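Side-chain contacts in monosaccharide-transporting ATPase (Actinobacillus succinogenes, PDB 5DTE), which binds D-allose and probably serves as the periplasmic sugar-binding component of an ABC transporter: residues E39-M44 / D114-L119; N132-D137 / V276-E281; V136-G141 / I268-K273; A146-E151 / V302-Q307; V159-G164 / G176-A181. One frame throughout, in Å; residues are numbered along the deposited sequence.

Interaction 1: residues E39-M44 / D114-L119; sequences EYFISM and DLDVRL. With ALL (beta-D-allopyranose), chain E.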
# COMPACT_ATOMS: atom_id res chain seq x y z
N GLU A 39 0.66 5.92 -8.89
CA GLU A 39 2.02 6.45 -8.94
C GLU A 39 2.94 5.62 -8.05
O GLU A 39 4.10 5.38 -8.38
CB GLU A 39 2.03 7.92 -8.53
CG GLU A 39 3.39 8.47 -8.11
CD GLU A 39 4.42 8.46 -9.21
OE1 GLU A 39 4.05 8.73 -10.38
OE2 GLU A 39 5.61 8.20 -8.91
N TYR A 40 2.40 5.16 -6.93
CA TYR A 40 3.13 4.32 -6.00
C TYR A 40 3.77 3.08 -6.68
O TYR A 40 4.94 2.76 -6.43
CB TYR A 40 2.20 3.89 -4.85
CG TYR A 40 2.84 2.93 -3.88
CD1 TYR A 40 3.74 3.38 -2.94
CD2 TYR A 40 2.55 1.58 -3.93
CE1 TYR A 40 4.34 2.50 -2.05
CE2 TYR A 40 3.15 0.69 -3.05
CZ TYR A 40 4.04 1.16 -2.12
OH TYR A 40 4.63 0.29 -1.25
N PHE A 41 3.03 2.39 -7.54
CA PHE A 41 3.57 1.20 -8.18
C PHE A 41 4.52 1.55 -9.33
O PHE A 41 5.49 0.83 -9.58
CB PHE A 41 2.44 0.29 -8.66
CG PHE A 41 1.82 -0.50 -7.55
CD1 PHE A 41 2.56 -1.47 -6.89
CD2 PHE A 41 0.51 -0.27 -7.15
CE1 PHE A 41 2.00 -2.21 -5.85
CE2 PHE A 41 -0.06 -1.01 -6.11
CZ PHE A 41 0.69 -1.98 -5.46
N ILE A 42 4.24 2.65 -10.01
CA ILE A 42 5.17 3.25 -10.96
C ILE A 42 6.53 3.46 -10.30
O ILE A 42 7.58 3.25 -10.91
CB ILE A 42 4.62 4.60 -11.48
CG1 ILE A 42 3.67 4.36 -12.65
CG2 ILE A 42 5.74 5.54 -11.90
CD1 ILE A 42 4.38 3.80 -13.90
N SER A 43 6.49 3.84 -9.03
CA SER A 43 7.68 4.11 -8.23
C SER A 43 8.41 2.83 -7.86
O SER A 43 9.64 2.77 -7.81
CB SER A 43 7.29 4.87 -6.96
OG SER A 43 8.29 4.75 -5.98
N MET A 44 7.62 1.80 -7.59
CA MET A 44 8.15 0.52 -7.18
C MET A 44 8.68 -0.22 -8.39
O MET A 44 9.70 -0.91 -8.31
CB MET A 44 7.06 -0.30 -6.48
CG MET A 44 7.30 -1.79 -6.45
SD MET A 44 6.04 -2.67 -5.53
CE MET A 44 6.14 -1.84 -3.93
N ASP A 114 5.63 -13.25 -2.18
CA ASP A 114 4.38 -12.53 -2.05
C ASP A 114 4.67 -11.08 -1.59
O ASP A 114 5.00 -10.83 -0.43
CB ASP A 114 3.46 -13.29 -1.08
CG ASP A 114 2.33 -12.45 -0.55
OD1 ASP A 114 1.80 -11.61 -1.31
OD2 ASP A 114 1.96 -12.62 0.64
N LEU A 115 4.57 -10.13 -2.52
CA LEU A 115 4.85 -8.71 -2.24
C LEU A 115 3.57 -7.92 -1.96
O LEU A 115 2.51 -8.26 -2.49
CB LEU A 115 5.61 -8.08 -3.42
CG LEU A 115 6.00 -6.59 -3.43
CD1 LEU A 115 7.03 -6.30 -2.34
CD2 LEU A 115 6.57 -6.19 -4.79
N ASP A 116 3.68 -6.90 -1.11
CA ASP A 116 2.62 -5.91 -0.80
C ASP A 116 1.38 -6.42 -0.05
O ASP A 116 1.21 -6.14 1.15
CB ASP A 116 2.13 -5.20 -2.08
CG ASP A 116 1.18 -4.03 -1.78
OD1 ASP A 116 1.45 -3.26 -0.83
OD2 ASP A 116 0.17 -3.88 -2.51
N VAL A 117 0.50 -7.12 -0.76
CA VAL A 117 -0.73 -7.64 -0.19
C VAL A 117 -0.50 -9.05 0.35
O VAL A 117 0.00 -9.91 -0.36
CB VAL A 117 -1.87 -7.62 -1.23
CG1 VAL A 117 -3.09 -8.39 -0.73
CG2 VAL A 117 -2.23 -6.17 -1.61
N ARG A 118 -0.83 -9.27 1.62
CA ARG A 118 -0.46 -10.53 2.28
C ARG A 118 -1.55 -11.58 2.15
O ARG A 118 -2.73 -11.31 2.46
CB ARG A 118 -0.14 -10.29 3.75
CG ARG A 118 0.50 -11.50 4.44
CD ARG A 118 0.87 -11.19 5.89
NE ARG A 118 0.84 -12.38 6.74
CZ ARG A 118 1.82 -13.29 6.80
NH1 ARG A 118 1.70 -14.35 7.59
NH2 ARG A 118 2.91 -13.14 6.05
N LEU A 119 -1.14 -12.77 1.71
CA LEU A 119 -2.04 -13.93 1.59
C LEU A 119 -2.60 -14.36 2.96
O LEU A 119 -1.94 -14.23 3.99
CB LEU A 119 -1.32 -15.12 0.92
CG LEU A 119 -0.69 -15.05 -0.48
CD1 LEU A 119 -0.21 -16.43 -0.91
CD2 LEU A 119 -1.62 -14.48 -1.53
C1 ALL E . -1.93 -0.98 -1.52
C2 ALL E . -0.50 -0.47 -1.49
C3 ALL E . -0.40 0.97 -1.84
C4 ALL E . -1.20 1.32 -3.07
C5 ALL E . -2.64 0.89 -2.83
C6 ALL E . -3.58 1.36 -3.89
O1 ALL E . -1.97 -2.35 -1.43
O2 ALL E . -0.01 -0.63 -0.14
O3 ALL E . -0.93 1.76 -0.73
O4 ALL E . -1.12 2.73 -3.32
O5 ALL E . -2.64 -0.56 -2.77
O6 ALL E . -3.36 0.61 -5.07
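Leu115 and Asp116 meet Met44 and Phe41 where strand 112-115 ends beside the start of helix 39-54, a strand-end loop facing a helix in the sugar cleft of a periplasmic binding protein fold. The loop is tied together from its beginning: the Asp114 carboxylate accepts Leu119 N at OD2 (3.3 Å, N-H...O angle 166°), closing the bend that presents the next residues. Leu115 then reaches tip to tip with Met44, its CD2 3.6 Å from SD. The thioether, bent at its last torsion, suits this apolar spot because it is pliant.

Asp116 binds the sugar directly, as do Lys34, Glu67, Arg174 and Asp250. Its two carboxylate oxygens take two neighbouring hydroxyls, OD2 from O1 of the allopyranose (2.8 Å) and OD1 from O2 (3.1 Å), a forked grip that fixes the rotation of the group. OD2 also sits in the plane of the Phe41 ring, 3.5 Å from CZ, where the slightly positive rim probably suits an acid; ring and carboxylate planes stand 81° apart. Tyr40 CD2 lies over the centre of one face of that ring and also meets the sugar, 3.7 Å from C3. Val117 follows, its CG2 methyl 3.8 Å from O1.

Interaction 2: residues N132-D137 / V276-E281; sequences NYVGVD and VAIAIE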
# COMPACT_ATOMS: atom_id res chain seq x y z
N ASN A 132 6.26 -16.86 1.36
CA ASN A 132 7.12 -15.83 1.92
C ASN A 132 6.66 -14.43 1.52
O ASN A 132 6.53 -14.15 0.33
CB ASN A 132 8.56 -16.07 1.47
CG ASN A 132 9.01 -17.50 1.70
OD1 ASN A 132 9.49 -17.85 2.78
ND2 ASN A 132 8.85 -18.34 0.68
N TYR A 133 6.40 -13.56 2.51
CA TYR A 133 5.89 -12.20 2.25
C TYR A 133 6.96 -11.14 2.47
O TYR A 133 7.92 -11.34 3.22
CB TYR A 133 4.67 -11.91 3.14
CG TYR A 133 4.11 -10.46 3.19
CD1 TYR A 133 3.31 -9.95 2.16
CD2 TYR A 133 4.33 -9.65 4.31
CE1 TYR A 133 2.79 -8.65 2.24
CE2 TYR A 133 3.82 -8.37 4.39
CZ TYR A 133 3.04 -7.86 3.36
OH TYR A 133 2.53 -6.56 3.47
N VAL A 134 6.80 -10.02 1.77
CA VAL A 134 7.58 -8.81 2.00
C VAL A 134 6.66 -7.59 1.91
O VAL A 134 6.01 -7.41 0.88
CB VAL A 134 8.72 -8.65 0.97
CG1 VAL A 134 9.38 -7.27 1.10
CG2 VAL A 134 9.73 -9.75 1.12
N GLY A 135 6.59 -6.79 2.98
CA GLY A 135 5.79 -5.56 2.95
C GLY A 135 6.02 -4.57 4.07
O GLY A 135 7.16 -4.17 4.35
N VAL A 136 4.93 -4.12 4.68
CA VAL A 136 4.94 -3.34 5.92
C VAL A 136 3.75 -3.73 6.82
O VAL A 136 2.80 -4.36 6.37
CB VAL A 136 4.87 -1.79 5.68
CG1 VAL A 136 6.22 -1.25 5.25
CG2 VAL A 136 3.76 -1.40 4.70
N ASP A 137 3.84 -3.37 8.10
CA ASP A 137 2.70 -3.46 8.99
C ASP A 137 1.77 -2.30 8.65
O ASP A 137 2.06 -1.16 8.99
CB ASP A 137 3.14 -3.40 10.46
CG ASP A 137 2.19 -4.14 11.39
OD1 ASP A 137 0.97 -4.03 11.19
OD2 ASP A 137 2.67 -4.83 12.31
N VAL A 276 10.47 -3.90 -2.86
CA VAL A 276 10.67 -4.71 -4.05
C VAL A 276 12.15 -5.06 -4.23
O VAL A 276 12.48 -6.03 -4.90
CB VAL A 276 10.12 -4.00 -5.29
CG1 VAL A 276 10.90 -2.72 -5.56
CG2 VAL A 276 10.13 -4.93 -6.50
N ALA A 277 13.04 -4.28 -3.62
CA ALA A 277 14.45 -4.65 -3.63
C ALA A 277 14.63 -5.88 -2.77
O ALA A 277 15.25 -6.84 -3.22
CB ALA A 277 15.32 -3.52 -3.14
N ILE A 278 14.08 -5.87 -1.56
CA ILE A 278 14.13 -7.06 -0.70
C ILE A 278 13.43 -8.25 -1.37
O ILE A 278 13.91 -9.37 -1.28
CB ILE A 278 13.51 -6.82 0.70
CG1 ILE A 278 14.59 -6.33 1.68
CG2 ILE A 278 12.93 -8.09 1.27
CD1 ILE A 278 15.06 -4.90 1.47
N ALA A 279 12.33 -8.00 -2.07
CA ALA A 279 11.67 -9.07 -2.83
C ALA A 279 12.63 -9.77 -3.82
O ALA A 279 12.74 -11.00 -3.83
CB ALA A 279 10.49 -8.51 -3.57
N ILE A 280 13.32 -8.98 -4.63
CA ILE A 280 14.30 -9.49 -5.59
C ILE A 280 15.50 -10.12 -4.90
O ILE A 280 16.09 -11.08 -5.41
CB ILE A 280 14.79 -8.37 -6.53
CG1 ILE A 280 13.62 -7.76 -7.29
CG2 ILE A 280 15.89 -8.87 -7.48
CD1 ILE A 280 13.88 -6.35 -7.78
N GLU A 281 15.86 -9.59 -3.73
CA GLU A 281 16.97 -10.14 -2.96
C GLU A 281 16.56 -11.50 -2.37
O GLU A 281 17.39 -12.41 -2.22
CB GLU A 281 17.40 -9.16 -1.85
CG GLU A 281 18.64 -8.30 -2.19
CD GLU A 281 19.98 -8.98 -1.85
OE1 GLU A 281 19.96 -10.06 -1.21
OE2 GLU A 281 21.05 -8.43 -2.21
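Val134 and Ile278 join a strand next to the edge of the six-stranded sheet to a covering helix, chiefly through methyl groups. The Ile278 methyl CG2 is set between the two branches of the valine: Val134 CG1 and Val134 CG2 each stand 3.6 Å from it. The two side chains run at about a right angle, and the isoleucine's short branch meets the fork of the valine rather than lying along it.

The torsions explain this fit. In Val134, CG1 is trans to the backbone N (chi1 171°) and CG2 trans to the carbonyl carbon, which spreads both methyls over the face turned to the helix. Such a beta-branched residue is stiff and at home in a strand. In Ile278 it is CG2 that lies trans to N, and the branching at CB thus supplies the short methyl that meets the strand, while the longer branch carries CD1 elsewhere. Ala279 comes next, its backbone N 4.4 Å from Val134 CG1; a side chain of one carbon lets the helix come close, with the CA atoms of Val134 and Ala279 6.3 Å apart. Tyr133, one residue earlier, faces the other side of the sheet; Gly135 N sits 3.5 Å above its ring plane, offset toward the rim, and its hydroxyl is hydrogen-bonded to Asp116 O.

Within the parallel sheet, strand 132-135 lies between strands 112-115 and 295-297. Ile113 of the first touches both Val134 and Ala279, Tyr296 of the second touches both Val134 and Ile278, and helix 39-54 packs beside helix 272-287 through Val276, Ala277 and Ile280.

Interaction 3: residues V136-G141 / I268-K273; sequences VDNFNG and IDQLPK. With ALL (beta-D-allopyranose), chain E.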
# COMPACT_ATOMS: atom_id res chain seq x y z
N VAL A 136 4.93 -4.12 4.68
CA VAL A 136 4.94 -3.34 5.92
C VAL A 136 3.75 -3.73 6.82
O VAL A 136 2.80 -4.36 6.37
CB VAL A 136 4.87 -1.79 5.68
CG1 VAL A 136 6.22 -1.25 5.25
CG2 VAL A 136 3.76 -1.40 4.70
N ASP A 137 3.84 -3.37 8.10
CA ASP A 137 2.70 -3.46 8.99
C ASP A 137 1.77 -2.30 8.65
O ASP A 137 2.06 -1.16 8.99
CB ASP A 137 3.14 -3.40 10.46
CG ASP A 137 2.19 -4.14 11.39
OD1 ASP A 137 0.97 -4.03 11.19
OD2 ASP A 137 2.67 -4.83 12.31
N ASN A 138 0.69 -2.58 7.92
CA ASN A 138 -0.20 -1.50 7.50
C ASN A 138 -1.06 -1.06 8.67
O ASN A 138 -1.52 0.08 8.72
CB ASN A 138 -1.05 -1.92 6.31
CG ASN A 138 -0.23 -2.13 5.04
OD1 ASN A 138 0.57 -1.28 4.65
ND2 ASN A 138 -0.43 -3.26 4.39
N PHE A 139 -1.26 -1.95 9.64
CA PHE A 139 -2.00 -1.60 10.85
C PHE A 139 -1.24 -0.54 11.61
O PHE A 139 -1.79 0.52 11.95
CB PHE A 139 -2.21 -2.82 11.74
CG PHE A 139 -2.91 -2.53 13.04
CD1 PHE A 139 -4.30 -2.58 13.12
CD2 PHE A 139 -2.18 -2.23 14.19
CE1 PHE A 139 -4.95 -2.34 14.32
CE2 PHE A 139 -2.82 -1.99 15.40
CZ PHE A 139 -4.20 -2.03 15.47
N ASN A 140 0.02 -0.86 11.88
CA ASN A 140 0.95 0.05 12.53
C ASN A 140 1.13 1.37 11.75
O ASN A 140 1.13 2.46 12.34
CB ASN A 140 2.28 -0.65 12.71
CG ASN A 140 3.03 -0.17 13.92
OD1 ASN A 140 4.15 0.34 13.80
ND2 ASN A 140 2.40 -0.31 15.09
N GLY A 141 1.27 1.25 10.43
CA GLY A 141 1.41 2.40 9.56
C GLY A 141 0.27 3.38 9.73
O GLY A 141 0.51 4.58 9.87
N ILE A 268 2.73 8.29 5.01
CA ILE A 268 3.68 7.27 5.48
C ILE A 268 4.48 6.75 4.30
O ILE A 268 3.90 6.17 3.38
CB ILE A 268 2.98 6.08 6.17
CG1 ILE A 268 2.45 6.46 7.56
CG2 ILE A 268 3.93 4.89 6.30
CD1 ILE A 268 3.48 6.33 8.70
N ASP A 269 5.80 6.98 4.30
CA ASP A 269 6.65 6.42 3.26
C ASP A 269 6.82 4.95 3.54
O ASP A 269 7.39 4.54 4.55
CB ASP A 269 8.02 7.12 3.16
CG ASP A 269 8.82 6.68 1.91
OD1 ASP A 269 8.23 6.03 1.01
OD2 ASP A 269 10.03 6.99 1.82
N GLN A 270 6.29 4.16 2.62
CA GLN A 270 6.22 2.72 2.72
C GLN A 270 7.51 2.10 2.20
O GLN A 270 7.71 0.89 2.31
CB GLN A 270 5.02 2.24 1.93
CG GLN A 270 4.65 0.84 2.14
CD GLN A 270 3.47 0.47 1.33
OE1 GLN A 270 2.91 1.31 0.64
NE2 GLN A 270 3.06 -0.80 1.39
N LEU A 271 8.37 2.94 1.63
CA LEU A 271 9.64 2.52 1.03
C LEU A 271 9.44 1.46 -0.06
O LEU A 271 9.94 0.32 0.05
CB LEU A 271 10.58 2.01 2.12
CG LEU A 271 10.75 3.10 3.18
CD1 LEU A 271 11.60 2.62 4.30
CD2 LEU A 271 11.39 4.31 2.53
N PRO A 272 8.74 1.83 -1.14
CA PRO A 272 8.33 0.85 -2.14
C PRO A 272 9.51 0.30 -2.95
O PRO A 272 9.40 -0.77 -3.54
CB PRO A 272 7.37 1.64 -3.02
CG PRO A 272 7.83 3.04 -2.91
CD PRO A 272 8.39 3.21 -1.54
N LYS A 273 10.62 1.04 -2.98
CA LYS A 273 11.80 0.57 -3.70
C LYS A 273 12.56 -0.43 -2.86
O LYS A 273 13.04 -1.43 -3.39
CB LYS A 273 12.71 1.73 -4.09
CG LYS A 273 11.97 2.88 -4.75
CD LYS A 273 12.69 3.37 -5.98
CE LYS A 273 11.98 4.55 -6.61
NZ LYS A 273 12.72 5.04 -7.80
C1 ALL E . -1.93 -0.98 -1.52
C2 ALL E . -0.50 -0.47 -1.49
C3 ALL E . -0.40 0.97 -1.84
C4 ALL E . -1.20 1.32 -3.07
C5 ALL E . -2.64 0.89 -2.83
C6 ALL E . -3.58 1.36 -3.89
O1 ALL E . -1.97 -2.35 -1.43
O2 ALL E . -0.01 -0.63 -0.14
O3 ALL E . -0.93 1.76 -0.73
O4 ALL E . -1.12 2.73 -3.32
O5 ALL E . -2.64 -0.56 -2.77
O6 ALL E . -3.36 0.61 -5.07
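Gly141 meets Ile268 with its carbonyl oxygen: O lies 3.6 Å from the Ile268 CG1 methylene, with the CD1 methyl equally near. The backbone of the glycine is itself the touching surface here, where the first turn of helix 138-152 lies beside strand 267-269, the CA atoms of Gly141 and Ile268 being 6.7 Å apart. The other half of the contact is carried by aliphatic carbon, although one partner is a glutamine. Gln270 extends straight, CG trans to the backbone N (chi1 -168°), and its aliphatic part is pressed against Val136, with CG 3.5 Å from Val136 CG2; the amide beyond continues to the sugar, its CD 3.9 Å from O2 of the allopyranose.

Both segments are chain crossings between the two lobes of a type I periplasmic binding protein, consistent with parts of the hinge on which such lobes close. The amide planes of Asn138 and Gln270 stand 83° apart, and Asn138 OD1 is taken by Arg174 NH2, which also hydrogen-bonds the sugar. An aspartate bonds to the main chain in each segment. Asp137 caps the helix with a weak bond from Asn140 N to OD1, and Asp269 OD1 forms an Asx turn, receiving Leu271 N at 3.2 Å from well above the carboxylate plane.

Interaction 4: residues A146-E151 / V302-Q307; sequences AKNLAE and VVDKEQ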
# COMPACT_ATOMS: atom_id res chain seq x y z
N ALA A 146 -2.50 8.00 11.88
CA ALA A 146 -3.65 8.64 12.52
C ALA A 146 -3.18 9.44 13.72
O ALA A 146 -3.60 10.58 13.94
CB ALA A 146 -4.68 7.60 12.93
N LYS A 147 -2.28 8.83 14.47
CA LYS A 147 -1.78 9.40 15.71
C LYS A 147 -1.16 10.76 15.47
O LYS A 147 -1.30 11.66 16.29
CB LYS A 147 -0.76 8.46 16.36
CG LYS A 147 -0.60 8.69 17.85
CD LYS A 147 -0.06 7.46 18.56
CE LYS A 147 0.21 7.75 20.02
NZ LYS A 147 -0.80 8.69 20.58
N ASN A 148 -0.49 10.90 14.33
CA ASN A 148 0.19 12.14 13.99
C ASN A 148 -0.79 13.27 13.68
O ASN A 148 -0.60 14.41 14.09
CB ASN A 148 1.13 11.89 12.81
CG ASN A 148 2.03 13.07 12.52
OD1 ASN A 148 1.76 13.87 11.62
ND2 ASN A 148 3.13 13.18 13.26
N LEU A 149 -1.86 12.92 12.96
CA LEU A 149 -2.92 13.86 12.61
C LEU A 149 -3.79 14.21 13.83
O LEU A 149 -4.26 15.34 13.95
CB LEU A 149 -3.80 13.26 11.51
CG LEU A 149 -5.09 13.96 11.08
CD1 LEU A 149 -4.79 15.15 10.17
CD2 LEU A 149 -6.07 12.97 10.44
N ALA A 150 -4.01 13.23 14.70
CA ALA A 150 -4.75 13.45 15.95
C ALA A 150 -4.09 14.55 16.74
O ALA A 150 -4.74 15.51 17.14
CB ALA A 150 -4.85 12.19 16.77
N GLU A 151 -2.79 14.39 16.95
CA GLU A 151 -1.96 15.42 17.57
C GLU A 151 -1.98 16.75 16.80
O GLU A 151 -2.09 17.81 17.41
CB GLU A 151 -0.52 14.91 17.69
CG GLU A 151 -0.41 13.70 18.61
CD GLU A 151 -0.34 14.09 20.07
OE1 GLU A 151 -1.09 13.50 20.89
OE2 GLU A 151 0.48 14.97 20.41
N VAL A 302 7.39 8.20 9.00
CA VAL A 302 6.35 9.22 9.13
C VAL A 302 6.81 10.56 8.57
O VAL A 302 7.67 11.21 9.15
CB VAL A 302 5.93 9.44 10.59
CG1 VAL A 302 4.88 10.51 10.66
CG2 VAL A 302 5.40 8.15 11.18
N VAL A 303 6.26 10.97 7.43
CA VAL A 303 6.76 12.13 6.70
C VAL A 303 5.91 13.39 6.91
O VAL A 303 4.85 13.56 6.31
CB VAL A 303 6.85 11.85 5.20
CG1 VAL A 303 7.39 13.06 4.48
CG2 VAL A 303 7.75 10.70 4.97
N ASP A 304 6.40 14.26 7.78
CA ASP A 304 5.74 15.52 8.07
C ASP A 304 6.75 16.62 7.84
O ASP A 304 7.91 16.33 7.54
CB ASP A 304 5.19 15.54 9.50
CG ASP A 304 6.26 15.23 10.56
OD1 ASP A 304 7.46 15.18 10.21
OD2 ASP A 304 5.89 15.05 11.75
N LYS A 305 6.32 17.87 7.99
CA LYS A 305 7.09 19.02 7.48
C LYS A 305 8.56 19.08 7.95
O LYS A 305 9.41 19.60 7.22
CB LYS A 305 6.35 20.32 7.85
CG LYS A 305 7.05 21.60 7.46
CD LYS A 305 7.14 21.78 5.95
CE LYS A 305 8.09 22.94 5.61
NZ LYS A 305 8.32 23.17 4.14
N GLU A 306 8.90 18.53 9.11
CA GLU A 306 10.32 18.61 9.52
C GLU A 306 11.13 17.40 9.03
O GLU A 306 12.35 17.49 8.86
CB GLU A 306 10.46 18.78 11.04
CG GLU A 306 11.49 19.88 11.41
CD GLU A 306 11.28 20.51 12.79
OE1 GLU A 306 10.88 19.79 13.73
OE2 GLU A 306 11.53 21.73 12.93
N GLN A 307 10.45 16.29 8.78
CA GLN A 307 11.08 15.13 8.16
C GLN A 307 11.01 15.32 6.65
O GLN A 307 11.69 14.65 5.87
CB GLN A 307 10.37 13.84 8.60
CG GLN A 307 10.76 12.56 7.85
CD GLN A 307 12.12 12.02 8.25
OE1 GLN A 307 12.91 11.60 7.40
NE2 GLN A 307 12.40 12.00 9.55
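Asn148, Val302 and Asp304 make up this small surface contact between helix 138-152 and the end of strand 301-303 with the turn after it. Asn148 gives the largest share of buried surface, and its amide nitrogen does the touching. CG is trans to the backbone N (chi1 -172°), which extends the amide from the helix toward both partners. ND2 approaches the Val302 methyl CG1 at 4.1 Å, the two side chains sliding past each other in opposite directions, and it comes to 3.7 Å from Asp304 OD2. That is longer than a hydrogen bond, so the pair is best read as a loose polar approach, with amide and carboxylate planes turned 52° from each other. The stronger bond of the asparagine lies on its other atom: OD1 accepts from Gln265 NE2, which leaves the NH2 end directed at the acid.

Asp304 divides its carboxylate. OD2 faces Asn148, whereas OD1 receives a weak bond from Gln307 N at 3.5 Å, within its own segment. Its CG stands between the backbone N and the carbonyl carbon (chi1 55°), a position that keeps OD1 close to the following main chain. Val302 suits the strand just before this turn, beta-branched and apolar, and it also packs on Ile268.

Along the helix, Ala146 packs on helix 169-182, while Asn148 points from a different side, to the ribbon. The arrangement is that of a two-stranded antiparallel ribbon, 267-269 with 301-303, laid beside helix 138-152, which packs through Leu149 on strand 245-247 of the four-stranded sheet.

Interaction 5: residues V159-G164 / G176-A181; sequences VAILEG and GGALKA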
# COMPACT_ATOMS: atom_id res chain seq x y z
N VAL A 159 -13.11 13.58 12.91
CA VAL A 159 -12.35 13.04 11.79
C VAL A 159 -13.20 12.21 10.84
O VAL A 159 -14.19 11.59 11.26
CB VAL A 159 -11.17 12.16 12.27
CG1 VAL A 159 -10.07 13.00 12.92
CG2 VAL A 159 -11.67 11.09 13.21
N ALA A 160 -12.79 12.20 9.57
CA ALA A 160 -13.43 11.35 8.56
C ALA A 160 -12.41 10.47 7.86
O ALA A 160 -11.40 10.97 7.37
CB ALA A 160 -14.16 12.19 7.57
N ILE A 161 -12.68 9.17 7.79
CA ILE A 161 -11.77 8.21 7.16
C ILE A 161 -12.11 7.88 5.70
O ILE A 161 -13.23 7.46 5.39
CB ILE A 161 -11.76 6.89 7.95
CG1 ILE A 161 -10.96 7.07 9.24
CG2 ILE A 161 -11.17 5.74 7.12
CD1 ILE A 161 -10.83 5.80 10.05
N LEU A 162 -11.15 8.06 4.79
CA LEU A 162 -11.33 7.57 3.41
C LEU A 162 -10.61 6.21 3.25
O LEU A 162 -9.42 6.09 3.54
CB LEU A 162 -10.81 8.58 2.37
CG LEU A 162 -11.49 9.93 2.15
CD1 LEU A 162 -10.51 10.91 1.52
CD2 LEU A 162 -12.77 9.87 1.30
N GLU A 163 -11.33 5.21 2.76
CA GLU A 163 -10.81 3.85 2.70
C GLU A 163 -10.58 3.37 1.27
O GLU A 163 -11.03 3.99 0.30
CB GLU A 163 -11.76 2.89 3.40
CG GLU A 163 -12.55 3.55 4.50
CD GLU A 163 -13.78 2.77 4.86
OE1 GLU A 163 -13.85 1.57 4.50
OE2 GLU A 163 -14.70 3.37 5.46
N GLY A 164 -9.88 2.25 1.15
CA GLY A 164 -9.56 1.70 -0.15
C GLY A 164 -10.66 0.79 -0.64
O GLY A 164 -11.76 0.78 -0.07
N GLY A 176 -8.19 -0.10 10.69
CA GLY A 176 -8.12 -0.61 12.05
C GLY A 176 -7.02 0.07 12.84
O GLY A 176 -7.18 0.35 14.05
N GLY A 177 -5.91 0.34 12.16
CA GLY A 177 -4.83 1.12 12.73
C GLY A 177 -5.25 2.53 13.12
O GLY A 177 -4.99 2.99 14.23
N ALA A 178 -5.90 3.23 12.20
CA ALA A 178 -6.42 4.56 12.47
C ALA A 178 -7.41 4.53 13.64
O ALA A 178 -7.24 5.28 14.62
CB ALA A 178 -7.08 5.13 11.23
N LEU A 179 -8.41 3.66 13.55
CA LEU A 179 -9.44 3.53 14.58
C LEU A 179 -8.83 3.38 15.97
O LEU A 179 -9.26 4.05 16.91
CB LEU A 179 -10.36 2.33 14.29
CG LEU A 179 -11.36 2.43 13.11
CD1 LEU A 179 -12.30 1.24 13.08
CD2 LEU A 179 -12.15 3.74 13.14
N LYS A 180 -7.82 2.52 16.09
CA LYS A 180 -7.18 2.31 17.38
C LYS A 180 -6.59 3.60 17.93
O LYS A 180 -6.61 3.85 19.13
CB LYS A 180 -6.09 1.25 17.29
CG LYS A 180 -5.45 0.99 18.64
CD LYS A 180 -3.99 0.62 18.52
CE LYS A 180 -3.35 0.47 19.88
NZ LYS A 180 -2.37 -0.67 19.90
N ALA A 181 -6.06 4.42 17.03
CA ALA A 181 -5.37 5.64 17.42
C ALA A 181 -6.31 6.76 17.91
O ALA A 181 -5.98 7.45 18.88
CB ALA A 181 -4.54 6.12 16.26
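Gly176 O accepts the amide of Lys180 at 3.0 Å, an ordinary helical bond, and the turn it closes carries Ala178 and Leu179 to the strand residue Ile161. The isoleucine reaches across with its long branch. CG1 is trans to the carbonyl carbon (chi1 -74°) and the chain then runs straight on (chi2 -177°), which places CD1 as the one methyl that meets the helix. It lies 4.0 Å from Ala178 CB and 3.9 Å from Leu179 CD2. The leucine crosses it at about a right angle and touches with CD2.

This is packing inside a beta-alpha-beta unit: strand 157-163 leads into helix 169-182, which returns to strand 188-195 in the same four-stranded parallel sheet. Residue size fits the geometry. The CA atoms of Ile161 and Ala178 are 8.4 Å apart, and the extended isoleucine spans the distance that the short side chain of Ala178 leaves. Alanine also suits its second neighbour, since Ala178 packs on Ala146 of helix 138-152 where the two helices run close. Phe221 of the adjoining strand 219-222 touches both Ile161 and Ala178. Away from the sheet, Lys180 makes a cation-pi contact with Tyr143 of helix 138-152.

Overall arrangement
Interactions 1 and 3 line the sugar pocket, their centres 10 Å apart, and they touch where the Tyr40 ring packs on Pro272. Interaction 2 lies farther from the sugar, its centre about 9 Å from that of interaction 1; neighbouring strands 112-115 and 132-135 link the two, and the Val134 side chain is about 12 Å from the sugar. From 132-137 the chain runs directly into interaction 3, which shares Val136 and Asp137. Helix 138-152 then leads to interaction 4, 14 Å on between centres, where Ile268 packs on Val302. Interaction 5 stays in the second lobe, the Ile161 side chain about 14 Å from the sugar; it touches interaction 3 through Phe139 and interaction 4 through Ala146.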